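Uncharacterized protein (Enterococcus faecalis, PDB 3L1W) is of unknown function but belongs to the endonuclease/exonuclease/phosphatase family and may act as a 3'-5' RNA exonuclease. Local coordinates at residues A[5-10]-A[164-169]; A[24-29]-A[237-242]; A[96-101]-A[149-154]; A[63-66]-A[71-74]; A[116-119]-A[124-127]. One frame throughout, in Å; residues are numbered along the deposited sequence.

Interaction 1: A[5-10]-A[164-169]; sequences TYNVRV and MGDFNA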
# COMPACT_ATOMS: atom_id res chain seq x y z
N THR A 5 11.15 6.55 3.74
CA THR A 5 12.41 6.13 4.33
C THR A 5 12.23 4.68 4.80
O THR A 5 11.16 4.29 5.26
CB THR A 5 12.87 7.07 5.47
OG1 THR A 5 14.08 6.57 6.06
CG2 THR A 5 11.80 7.18 6.56
N TYR A 6 13.28 3.88 4.66
CA TYR A 6 13.16 2.45 4.97
C TYR A 6 14.52 1.93 5.42
O TYR A 6 15.48 1.91 4.63
CB TYR A 6 12.68 1.71 3.72
CG TYR A 6 12.21 0.28 3.90
CD1 TYR A 6 11.88 -0.24 5.16
CD2 TYR A 6 12.06 -0.56 2.80
CE1 TYR A 6 11.42 -1.55 5.30
CE2 TYR A 6 11.61 -1.85 2.93
CZ TYR A 6 11.29 -2.35 4.17
OH TYR A 6 10.85 -3.66 4.27
N ASN A 7 14.61 1.55 6.68
CA ASN A 7 15.77 0.86 7.19
C ASN A 7 15.56 -0.61 6.88
O ASN A 7 14.65 -1.24 7.43
CB ASN A 7 15.91 1.09 8.70
CG ASN A 7 17.10 0.38 9.31
OD1 ASN A 7 17.46 -0.72 8.90
ND2 ASN A 7 17.73 1.02 10.29
N VAL A 8 16.39 -1.15 5.97
CA VAL A 8 16.13 -2.47 5.42
C VAL A 8 16.82 -3.61 6.15
O VAL A 8 16.72 -4.76 5.71
CB VAL A 8 16.45 -2.55 3.90
CG1 VAL A 8 15.58 -1.56 3.12
CG2 VAL A 8 17.95 -2.33 3.64
N ARG A 9 17.49 -3.27 7.26
CA ARG A 9 18.23 -4.23 8.11
C ARG A 9 19.52 -4.75 7.46
O ARG A 9 19.49 -5.42 6.42
CB ARG A 9 17.33 -5.37 8.59
CG ARG A 9 18.07 -6.51 9.32
CD ARG A 9 18.62 -6.10 10.69
NE ARG A 9 19.04 -7.30 11.42
CZ ARG A 9 19.59 -7.29 12.63
NH1 ARG A 9 19.81 -6.14 13.26
NH2 ARG A 9 19.93 -8.44 13.21
N VAL A 10 20.64 -4.44 8.09
CA VAL A 10 21.94 -4.80 7.55
C VAL A 10 22.03 -6.32 7.38
O VAL A 10 21.47 -7.07 8.17
CB VAL A 10 23.08 -4.28 8.47
CG1 VAL A 10 23.13 -5.07 9.77
CG2 VAL A 10 24.43 -4.34 7.76
N MSE A 164 15.20 12.76 6.64
CA MSE A 164 14.49 11.48 6.70
C MSE A 164 15.40 10.36 7.14
O MSE A 164 16.51 10.23 6.65
CB MSE A 164 13.97 11.10 5.31
CG MSE A 164 13.40 12.24 4.53
SE MSE A 164 12.88 11.69 2.74
CE MSE A 164 11.40 10.56 3.23
N GLY A 165 14.92 9.53 8.05
CA GLY A 165 15.67 8.32 8.34
C GLY A 165 15.46 7.77 9.73
O GLY A 165 14.47 8.04 10.41
N ASP A 166 16.44 6.99 10.15
CA ASP A 166 16.40 6.28 11.41
C ASP A 166 17.16 7.10 12.45
O ASP A 166 18.40 7.17 12.43
CB ASP A 166 17.02 4.90 11.21
CG ASP A 166 16.99 4.06 12.46
OD1 ASP A 166 16.72 4.59 13.56
OD2 ASP A 166 17.26 2.84 12.34
N PHE A 167 16.42 7.73 13.35
CA PHE A 167 17.01 8.59 14.37
C PHE A 167 17.49 7.79 15.57
O PHE A 167 18.20 8.32 16.43
CB PHE A 167 16.02 9.66 14.85
CG PHE A 167 15.81 10.78 13.87
CD1 PHE A 167 15.99 12.11 14.26
CD2 PHE A 167 15.44 10.52 12.57
CE1 PHE A 167 15.80 13.14 13.34
CE2 PHE A 167 15.25 11.55 11.66
CZ PHE A 167 15.43 12.85 12.05
N ASN A 168 17.08 6.52 15.64
CA ASN A 168 17.39 5.70 16.81
C ASN A 168 16.95 6.37 18.11
O ASN A 168 17.53 6.11 19.17
CB ASN A 168 18.89 5.36 16.88
CG ASN A 168 19.22 4.01 16.24
OD1 ASN A 168 18.52 3.02 16.46
ND2 ASN A 168 20.30 3.96 15.46
N ALA A 169 15.92 7.20 18.05
CA ALA A 169 15.48 7.96 19.22
C ALA A 169 13.97 8.09 19.26
O ALA A 169 13.36 8.49 18.27
CB ALA A 169 16.12 9.36 19.21

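Interaction 2: A[24-29]-A[237-242]; sequences KEAVCQ and RFPSDH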
# COMPACT_ATOMS: atom_id res chain seq x y z
N LYS A 24 15.70 -10.29 0.46
CA LYS A 24 15.94 -9.32 -0.61
C LYS A 24 14.78 -9.18 -1.59
O LYS A 24 14.41 -8.07 -1.96
CB LYS A 24 17.24 -9.64 -1.36
CG LYS A 24 17.32 -11.05 -1.90
CD LYS A 24 18.68 -11.35 -2.53
CE LYS A 24 18.84 -12.84 -2.83
NZ LYS A 24 20.19 -13.17 -3.37
N GLU A 25 14.20 -10.30 -2.02
CA GLU A 25 13.09 -10.22 -2.98
C GLU A 25 11.92 -9.45 -2.38
O GLU A 25 11.33 -8.59 -3.03
CB GLU A 25 12.65 -11.62 -3.43
CG GLU A 25 13.69 -12.34 -4.27
CD GLU A 25 13.27 -12.51 -5.72
OE1 GLU A 25 12.46 -13.42 -6.01
OE2 GLU A 25 13.75 -11.73 -6.57
N ALA A 26 11.58 -9.76 -1.13
CA ALA A 26 10.45 -9.12 -0.48
C ALA A 26 10.70 -7.63 -0.29
O ALA A 26 9.81 -6.81 -0.51
CB ALA A 26 10.16 -9.79 0.86
N VAL A 27 11.91 -7.27 0.13
CA VAL A 27 12.25 -5.86 0.30
C VAL A 27 12.20 -5.12 -1.04
O VAL A 27 11.62 -4.04 -1.14
CB VAL A 27 13.65 -5.70 0.95
CG1 VAL A 27 14.15 -4.25 0.84
CG2 VAL A 27 13.60 -6.15 2.40
N CYS A 28 12.81 -5.69 -2.07
CA CYS A 28 12.85 -5.02 -3.36
C CYS A 28 11.48 -4.94 -4.02
O CYS A 28 11.15 -3.94 -4.68
CB CYS A 28 13.86 -5.70 -4.29
SG CYS A 28 15.58 -5.45 -3.76
N GLN A 29 10.67 -5.98 -3.86
CA GLN A 29 9.32 -5.96 -4.42
C GLN A 29 8.44 -4.94 -3.71
O GLN A 29 7.59 -4.31 -4.33
CB GLN A 29 8.69 -7.36 -4.35
CG GLN A 29 9.27 -8.30 -5.39
CD GLN A 29 8.93 -9.73 -5.11
OE1 GLN A 29 8.10 -10.03 -4.26
NE2 GLN A 29 9.58 -10.65 -5.83
N ARG A 237 6.05 -12.95 8.10
CA ARG A 237 7.28 -12.25 8.50
C ARG A 237 7.26 -10.87 7.89
O ARG A 237 6.51 -10.61 6.95
CB ARG A 237 8.50 -13.00 7.98
CG ARG A 237 8.69 -14.36 8.60
CD ARG A 237 9.94 -15.05 8.08
NE ARG A 237 10.26 -16.22 8.89
CZ ARG A 237 11.34 -16.98 8.73
NH1 ARG A 237 12.21 -16.71 7.77
NH2 ARG A 237 11.54 -18.02 9.53
N PHE A 238 8.07 -9.97 8.44
CA PHE A 238 8.22 -8.65 7.84
C PHE A 238 9.52 -8.65 7.07
O PHE A 238 10.49 -9.27 7.50
CB PHE A 238 8.23 -7.57 8.92
CG PHE A 238 6.91 -7.39 9.62
CD1 PHE A 238 5.75 -7.14 8.89
CD2 PHE A 238 6.84 -7.44 11.01
CE1 PHE A 238 4.53 -6.96 9.55
CE2 PHE A 238 5.63 -7.26 11.67
CZ PHE A 238 4.47 -7.02 10.94
N PRO A 239 9.54 -7.97 5.92
CA PRO A 239 10.74 -7.96 5.07
C PRO A 239 11.93 -7.29 5.77
O PRO A 239 13.06 -7.63 5.45
CB PRO A 239 10.30 -7.15 3.84
CG PRO A 239 8.80 -7.23 3.84
CD PRO A 239 8.42 -7.24 5.30
N SER A 240 11.68 -6.35 6.68
CA SER A 240 12.73 -5.75 7.50
C SER A 240 12.22 -5.69 8.93
O SER A 240 11.02 -5.92 9.16
CB SER A 240 13.07 -4.33 7.03
OG SER A 240 14.04 -3.75 7.90
N ASP A 241 13.10 -5.38 9.89
CA ASP A 241 12.66 -5.20 11.27
C ASP A 241 12.13 -3.79 11.53
O ASP A 241 11.70 -3.48 12.65
CB ASP A 241 13.72 -5.64 12.31
CG ASP A 241 15.06 -4.92 12.14
OD1 ASP A 241 15.24 -4.13 11.20
OD2 ASP A 241 15.95 -5.19 12.98
N HIS A 242 12.17 -2.95 10.50
CA HIS A 242 11.42 -1.69 10.49
C HIS A 242 10.31 -1.75 9.46
O HIS A 242 10.45 -2.43 8.44
CB HIS A 242 12.32 -0.53 10.06
CG HIS A 242 13.46 -0.25 10.98
ND1 HIS A 242 13.64 0.98 11.59
CD2 HIS A 242 14.51 -1.01 11.35
CE1 HIS A 242 14.74 0.95 12.32
NE2 HIS A 242 15.30 -0.24 12.18

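Interaction 3: A[96-101]-A[149-154]; sequences TPQQPS and LEELHD. With SO4 (sulfate ion), chain J.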
# COMPACT_ATOMS: atom_id res chain seq x y z
N THR A 96 35.63 15.75 12.18
CA THR A 96 36.30 15.91 10.90
C THR A 96 35.45 15.28 9.80
O THR A 96 35.75 14.19 9.30
CB THR A 96 37.69 15.28 10.92
OG1 THR A 96 37.58 13.88 11.18
CG2 THR A 96 38.53 15.92 12.01
N PRO A 97 34.37 15.97 9.41
CA PRO A 97 33.35 15.41 8.53
C PRO A 97 33.83 14.94 7.15
O PRO A 97 33.17 14.12 6.53
CB PRO A 97 32.35 16.56 8.38
CG PRO A 97 32.49 17.33 9.62
CD PRO A 97 33.97 17.29 9.94
N GLN A 98 34.96 15.45 6.66
CA GLN A 98 35.39 15.07 5.32
C GLN A 98 36.22 13.79 5.26
O GLN A 98 36.56 13.32 4.17
CB GLN A 98 36.13 16.23 4.63
CG GLN A 98 35.20 17.17 3.88
CD GLN A 98 34.19 17.84 4.79
OE1 GLN A 98 32.98 17.61 4.69
NE2 GLN A 98 34.68 18.68 5.70
N GLN A 99 36.54 13.23 6.42
CA GLN A 99 37.36 12.02 6.45
C GLN A 99 36.68 10.94 7.26
O GLN A 99 35.99 11.25 8.23
CB GLN A 99 38.72 12.30 7.09
CG GLN A 99 39.31 13.66 6.79
CD GLN A 99 40.26 14.10 7.88
OE1 GLN A 99 40.48 15.30 8.08
NE2 GLN A 99 40.82 13.14 8.61
N PRO A 100 36.89 9.67 6.89
CA PRO A 100 36.41 8.55 7.70
C PRO A 100 36.90 8.71 9.13
O PRO A 100 38.11 8.79 9.38
CB PRO A 100 37.06 7.34 7.04
CG PRO A 100 37.27 7.76 5.62
CD PRO A 100 37.57 9.22 5.66
N SER A 101 35.96 8.78 10.06
CA SER A 101 36.28 9.16 11.44
C SER A 101 35.10 8.87 12.35
O SER A 101 33.99 8.62 11.89
CB SER A 101 36.62 10.65 11.50
OG SER A 101 35.63 11.42 10.83
N LEU A 149 23.40 19.32 10.98
CA LEU A 149 22.78 20.64 10.90
C LEU A 149 23.80 21.74 10.64
O LEU A 149 23.49 22.74 9.99
CB LEU A 149 21.96 20.93 12.16
CG LEU A 149 20.77 19.98 12.31
CD1 LEU A 149 19.98 20.27 13.58
CD2 LEU A 149 19.87 20.07 11.09
N GLU A 150 25.00 21.57 11.18
CA GLU A 150 26.06 22.54 10.95
C GLU A 150 26.64 22.39 9.54
O GLU A 150 26.82 23.37 8.82
CB GLU A 150 27.17 22.36 11.99
CG GLU A 150 26.74 22.74 13.40
CD GLU A 150 27.86 22.60 14.42
OE1 GLU A 150 28.93 22.06 14.07
OE2 GLU A 150 27.66 23.04 15.58
N GLU A 151 26.94 21.15 9.17
CA GLU A 151 27.62 20.87 7.91
C GLU A 151 26.76 21.27 6.72
O GLU A 151 27.29 21.76 5.70
CB GLU A 151 28.01 19.39 7.84
CG GLU A 151 28.76 18.98 6.58
CD GLU A 151 30.23 19.43 6.57
OE1 GLU A 151 30.73 19.93 7.60
OE2 GLU A 151 30.87 19.29 5.51
N LEU A 152 25.45 21.08 6.84
CA LEU A 152 24.52 21.43 5.77
C LEU A 152 23.72 22.69 6.08
O LEU A 152 22.68 22.93 5.48
CB LEU A 152 23.56 20.26 5.49
CG LEU A 152 24.19 19.00 4.89
CD1 LEU A 152 23.19 17.81 4.82
CD2 LEU A 152 24.77 19.29 3.52
N HIS A 153 24.20 23.50 7.03
CA HIS A 153 23.43 24.67 7.47
C HIS A 153 23.01 25.56 6.30
O HIS A 153 21.84 25.94 6.20
CB HIS A 153 24.23 25.48 8.49
CG HIS A 153 23.45 26.60 9.11
ND1 HIS A 153 23.26 27.81 8.49
CD2 HIS A 153 22.82 26.69 10.31
CE1 HIS A 153 22.54 28.60 9.26
NE2 HIS A 153 22.26 27.95 10.38
N ASP A 154 23.95 25.88 5.42
CA ASP A 154 23.66 26.75 4.28
C ASP A 154 22.60 26.19 3.34
O ASP A 154 21.71 26.92 2.88
CB ASP A 154 24.95 27.05 3.50
CG ASP A 154 25.60 25.80 2.93
OD1 ASP A 154 25.39 24.69 3.48
OD2 ASP A 154 26.33 25.92 1.92
S SO4 J . 20.71 28.89 13.42
O1 SO4 J . 21.39 27.60 13.31
O2 SO4 J . 20.27 29.33 12.10
O3 SO4 J . 19.56 28.75 14.30
O4 SO4 J . 21.62 29.88 13.97

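Interaction 4: A[63-66]-A[71-74]; sequences AERE and GEGL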
# COMPACT_ATOMS: atom_id res chain seq x y z
N ALA A 63 26.58 5.62 -0.49
CA ALA A 63 27.87 5.93 0.13
C ALA A 63 27.98 5.04 1.35
O ALA A 63 26.96 4.57 1.86
CB ALA A 63 27.94 7.39 0.53
N GLU A 64 29.19 4.77 1.81
CA GLU A 64 29.33 3.88 2.96
C GLU A 64 30.28 4.45 4.00
O GLU A 64 31.04 5.37 3.71
CB GLU A 64 29.67 2.45 2.54
CG GLU A 64 30.87 2.33 1.64
CD GLU A 64 32.16 2.60 2.37
OE1 GLU A 64 32.39 1.94 3.41
OE2 GLU A 64 32.94 3.46 1.91
N ARG A 65 30.21 3.91 5.21
CA ARG A 65 30.79 4.59 6.36
C ARG A 65 32.27 4.29 6.59
O ARG A 65 32.93 5.01 7.34
CB ARG A 65 29.96 4.33 7.62
CG ARG A 65 30.06 2.91 8.15
CD ARG A 65 29.00 2.64 9.22
NE ARG A 65 29.28 1.39 9.91
CZ ARG A 65 28.53 0.89 10.89
NH1 ARG A 65 28.88 -0.26 11.46
NH2 ARG A 65 27.45 1.53 11.30
N GLU A 66 32.81 3.26 5.94
CA GLU A 66 34.22 2.94 6.15
C GLU A 66 35.14 3.75 5.25
O GLU A 66 36.29 4.01 5.61
CB GLU A 66 34.48 1.44 5.98
CG GLU A 66 33.75 0.57 7.00
CD GLU A 66 34.13 0.90 8.44
OE1 GLU A 66 35.29 1.28 8.68
OE2 GLU A 66 33.26 0.76 9.33
N GLY A 71 32.08 -0.90 3.51
CA GLY A 71 31.33 -0.89 4.75
C GLY A 71 29.82 -0.80 4.62
O GLY A 71 29.27 -0.77 3.51
N GLU A 72 29.14 -0.75 5.76
CA GLU A 72 27.69 -0.53 5.80
C GLU A 72 27.40 0.90 5.37
O GLU A 72 28.10 1.83 5.77
CB GLU A 72 27.16 -0.79 7.21
CG GLU A 72 25.67 -0.50 7.39
CD GLU A 72 25.21 -0.67 8.83
OE1 GLU A 72 25.81 -1.48 9.57
OE2 GLU A 72 24.24 0.01 9.23
N GLY A 73 26.36 1.08 4.56
CA GLY A 73 26.12 2.38 3.98
C GLY A 73 24.67 2.82 3.94
O GLY A 73 23.78 2.18 4.51
N LEU A 74 24.46 3.93 3.25
CA LEU A 74 23.14 4.52 3.06
C LEU A 74 22.90 4.62 1.57
O LEU A 74 23.84 4.63 0.77
CB LEU A 74 23.10 5.92 3.66
CG LEU A 74 23.45 6.07 5.13
CD1 LEU A 74 23.40 7.54 5.55
CD2 LEU A 74 22.51 5.22 6.00
O HOH W 1 30.56 -1.20 8.22

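Interaction 5: A[116-119]-A[124-127]; sequences LFKE and TPFL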
# COMPACT_ATOMS: atom_id res chain seq x y z
N LEU A 116 20.61 17.01 -3.66
CA LEU A 116 19.80 18.15 -4.08
C LEU A 116 19.06 17.69 -5.33
O LEU A 116 19.68 17.25 -6.30
CB LEU A 116 20.69 19.36 -4.38
CG LEU A 116 19.96 20.69 -4.58
CD1 LEU A 116 19.30 21.13 -3.27
CD2 LEU A 116 20.91 21.76 -5.10
N PHE A 117 17.74 17.77 -5.28
CA PHE A 117 16.88 17.22 -6.32
C PHE A 117 15.98 18.29 -6.90
O PHE A 117 15.79 19.35 -6.30
CB PHE A 117 16.00 16.10 -5.74
CG PHE A 117 16.76 14.84 -5.39
CD1 PHE A 117 17.29 14.67 -4.12
CD2 PHE A 117 16.94 13.84 -6.34
CE1 PHE A 117 17.99 13.51 -3.80
CE2 PHE A 117 17.63 12.68 -6.02
CZ PHE A 117 18.15 12.51 -4.76
N LYS A 118 15.44 18.02 -8.08
CA LYS A 118 14.36 18.83 -8.61
C LYS A 118 13.27 17.93 -9.14
O LYS A 118 13.55 16.97 -9.85
CB LYS A 118 14.84 19.72 -9.76
CG LYS A 118 15.59 20.96 -9.35
CD LYS A 118 15.79 21.84 -10.57
CE LYS A 118 16.79 22.94 -10.29
NZ LYS A 118 17.14 23.62 -11.55
N GLU A 119 12.02 18.25 -8.81
CA GLU A 119 10.90 17.55 -9.42
C GLU A 119 10.81 17.91 -10.89
O GLU A 119 11.06 19.04 -11.28
CB GLU A 119 9.59 17.92 -8.73
CG GLU A 119 9.46 17.39 -7.32
CD GLU A 119 8.05 17.54 -6.78
OE1 GLU A 119 7.17 16.76 -7.20
OE2 GLU A 119 7.83 18.43 -5.93
N THR A 124 12.40 24.83 -8.85
CA THR A 124 13.23 25.04 -7.66
C THR A 124 13.65 23.72 -7.03
O THR A 124 12.83 22.81 -6.88
CB THR A 124 12.48 25.88 -6.62
OG1 THR A 124 11.21 25.27 -6.36
CG2 THR A 124 12.27 27.30 -7.14
N PRO A 125 14.92 23.62 -6.63
CA PRO A 125 15.49 22.42 -6.04
C PRO A 125 15.01 22.20 -4.61
O PRO A 125 14.52 23.13 -3.96
CB PRO A 125 17.00 22.72 -6.00
CG PRO A 125 17.20 23.92 -6.86
CD PRO A 125 15.92 24.69 -6.78
N PHE A 126 15.13 20.97 -4.13
CA PHE A 126 14.94 20.67 -2.72
C PHE A 126 16.03 19.74 -2.22
O PHE A 126 16.65 19.01 -3.00
CB PHE A 126 13.55 20.08 -2.45
CG PHE A 126 13.32 18.75 -3.11
CD1 PHE A 126 12.90 18.68 -4.44
CD2 PHE A 126 13.50 17.56 -2.41
CE1 PHE A 126 12.68 17.45 -5.05
CE2 PHE A 126 13.28 16.33 -3.01
CZ PHE A 126 12.87 16.28 -4.34
N LEU A 127 16.27 19.79 -0.91
CA LEU A 127 17.32 18.99 -0.29
C LEU A 127 16.76 17.76 0.41
O LEU A 127 15.77 17.85 1.14
CB LEU A 127 18.08 19.86 0.73
CG LEU A 127 19.18 19.18 1.54
CD1 LEU A 127 20.30 18.71 0.64
CD2 LEU A 127 19.71 20.15 2.59
O HOH W 2 11.63 20.57 -7.24

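Interaction 1: A[5-10]-A[164-169]
Asn7 ND2 is gripped by two carboxylates. Across the contact it gives a hydrogen bond to Asp166 OD2, 2.8 Å long and bent to 135° at the hydrogen; a second bond runs to Glu43 OE2 on the neighbouring strand 38-44. Asp166 OD2 receives the amide with its anti lone pair, the one turned away from OD1, and the amide and carboxylate planes are twisted 55° apart. With CG opposite the backbone N (chi1 179°), the asparagine reaches straight across from the end of strand 2-7. Its other amide atom, OD1, accepts from Arg9 N at 3.0 Å, which closes an Asx turn and fixes which way round the amide sits. Asp166 does the same on its side: OD1 takes the backbone N of Asn168 at 2.9 Å in another Asx turn. Nearer the start of both segments the contact is van der Waals. Thr5 OG1 lies 3.3 Å from Gly165 CA and has its hydrogen-bond partner in Gln42 NE2, and Thr5 CB sits 4.2 Å from CB of selenomethionine Met164. His242 packs against both Asn7 and Asp166. Asn7 near the end of the first strand, Glu43 and the Gly165-Asp166-Phe167-Asn168 loop are consistent with the active-site elements of DNase I-like enzymes, so this is probably part of the catalytic site.

Interaction 2: A[24-29]-A[237-242]
Pro239 lies against one side of helix 20-34, where Ala26 and Val27 receive it. The apolar part comes first. The proline ring brings CB to 3.7 Å from Val27 CG2 and to 4.0 Å from Ala26 CB, so one ring carbon is shared between two consecutive helix residues. The Val27 methyl gets there because, with CG1 anti to the backbone N (chi1 167°), CG2 falls opposite the carbonyl carbon, and its side chain meets the proline at a slant. The same methyl also touches a polar atom, with Val27 CG2 3.4 Å from Pro239 O; that oxygen accepts a hydrogen bond from Arg23 NH1, one turn earlier on the helix. Tyr6 of strand 2-7 packs against Val27, Pro239 and Ser240, so it touches both helix and loop.

Polar bonding stays within the loop or leads elsewhere. Ser240 OG receives the backbone N of His242 in a weak but straight bond of 3.3 Å, and it is also hydrogen-bonded to Asn7 O. His242 ND1 is tied to Asp215 OD2. Ser240-Asp241-His242 corresponds to the SDH motif of the family, whose histidine belongs to the active site in relatives. No hydrogen bond crosses between the two segments, so the loop bearing this motif rests on the helix through fit and van der Waals contact, while its polar ties run to other parts of the fold.

Interaction 3: A[96-101]-A[149-154]
Glu151, in the last turn of helix 138-151, reaches across the surface to Pro97 and Gln98, the two central residues of a type I beta turn running from Thr96 to Gln99. Of the three, Glu151 has the most surface buried. Its CG is placed opposite the backbone N, and a bend at the next bond (chi2 75°) brings the carboxylate round to the turn. OE1 lies beside the proline ring, 3.7 Å from Pro97 CG, with the two side chains slanting across each other; this is plain van der Waals contact. The other oxygen, OE2, meets the end of Gln98. The two side chains approach from opposite directions, and Gln98 OE1 as modelled is 2.8 Å from Glu151 OE2; the amide is probably flipped in the model, so the nature of this approach stays open.

The turn itself is closed by Gln99 N to Thr96 O at 3.1 Å, and farther along Ser101 OG bonds to Gln99 O at 2.6 Å. Phe91 of strand 83-92 packs against both Glu151 and Leu152, so the loop following that strand and the helix end are carried by the same edge of the second sheet. Beyond Leu152 the chain enters helix 153-158, where His153, clear of the turn, binds a sulfate. The ion, probably from the crystallisation liquor and also held by Lys182, meets the imidazole edge: His153 NE2 donates to sulfate O2 over 3.0 Å at 158°.

Interaction 4: A[63-66]-A[71-74]
The Glu72 carboxylate stacks over one face of the Arg65 guanidinium, offset toward its rim, at the turn end of the beta hairpin formed by strands 59-64 and 73-78. In the Arg65 conformer given, one of two, the guanidinium and carboxylate planes are 26° apart, and Glu72 OE1 sits 3.6 Å above the guanidinium plane. The salt bridge from Arg65 NH1 to Glu72 OE1 is therefore long, 3.8 Å, and purely electrostatic: no N-H points at the oxygen. Backbone underlies the pair, with Arg65 N bonded to Glu72 O at 3.0 Å, and a water accepts from Glu72 N and, weakly, from Arg65 NE.

Glu64 serves the turn instead. Its CG is tucked between the backbone N and the carbonyl carbon (chi1 53°), and a bend at chi2 brings the carboxylate to the turn's backbone N-H groups. Gly73 faces it across a non-hydrogen-bonded pair, and without a side chain there the strands close to 3.7 Å between Glu64 CA and Gly73 CA. One step on, Ala63 and Leu74 form an antiparallel hydrogen-bonded pair, Leu74 N to Ala63 O being 2.9 Å; both side chains share a face and touch Ile111 of the second sheet. Glu72 also packs on Glu43 and His132, beside the probable active site. Glu64 OE1 accepts two backbone N-H groups from opposite faces of the carboxylate plane: Glu66 N and Gly71 N, each 2.9 Å away.

Interaction 5: A[116-119]-A[124-127]
This is the loop end of the antiparallel hairpin joining strands 111-119 and 126-132, with Phe117 and Phe126 as its last directly bonded pair. Phe117 N to Phe126 O and Phe126 N to Phe117 O are both 2.8 Å, the first almost straight at 175°. The two phenyl groups leave the same face of the sheet, planes 27° apart but offset, with little of one over the other. What lies over one face of the Phe126 ring is instead Phe117 CB, a CH-pi contact 3.8 Å from the ring centroid. Phe126 gets there by placing CG in the crowded position between its backbone N and carbonyl carbon (chi1 64°), which folds the ring back across the neighbouring strand. At the ring edge, near its plane, lies Glu119 N, and Glu119 CG touches Phe126 CE1.

In the two-sheet sandwich of the DNase I-like fold, this aromatic face looks inward: Phe117 meets Tyr78 of the other sheet edge-to-face, and Phe126 does so with Trp222. Leu116 and Leu127 form the next pair on the outer face, where Leu127 reaches helix 153-158 and Tyr159 packs on Leu116 and Pro125. The Leu116 side chain lies alongside the proline, pointing the same way, with Leu116 CG 3.9 Å from Pro125 CB, while Leu116 CD1 sits 3.4 Å from Phe126 O. Lys118 lies extended beside the proline ring, with Lys118 CE 3.6 Å from Pro125 CG. Past the proline the strands part, and a water fills in, accepting from Glu119 N at 2.8 Å and donating to Thr124 O at 2.6 Å.

From the N terminus, strand 2-7 opens interaction 1 and the helix after it opens interaction 2. Interaction 1 closes at 164-169, before interaction 2 closes at 237-242, so these long loops cross; they touch through Asn7 with Ser240 and His242. Within both loops lie the other three. Interaction 4 shuts its short hairpin at the edge of the first sheet and comes before interaction 3, which it meets where Pro100 packs on Glu66. Interaction 3 in turn encloses interaction 5, a hairpin of the second sheet. Interactions 1 and 2 thus join the two sheets and a flanking helix around the probable active site, whereas interactions 3 and 5 serve the second sheet and its helices.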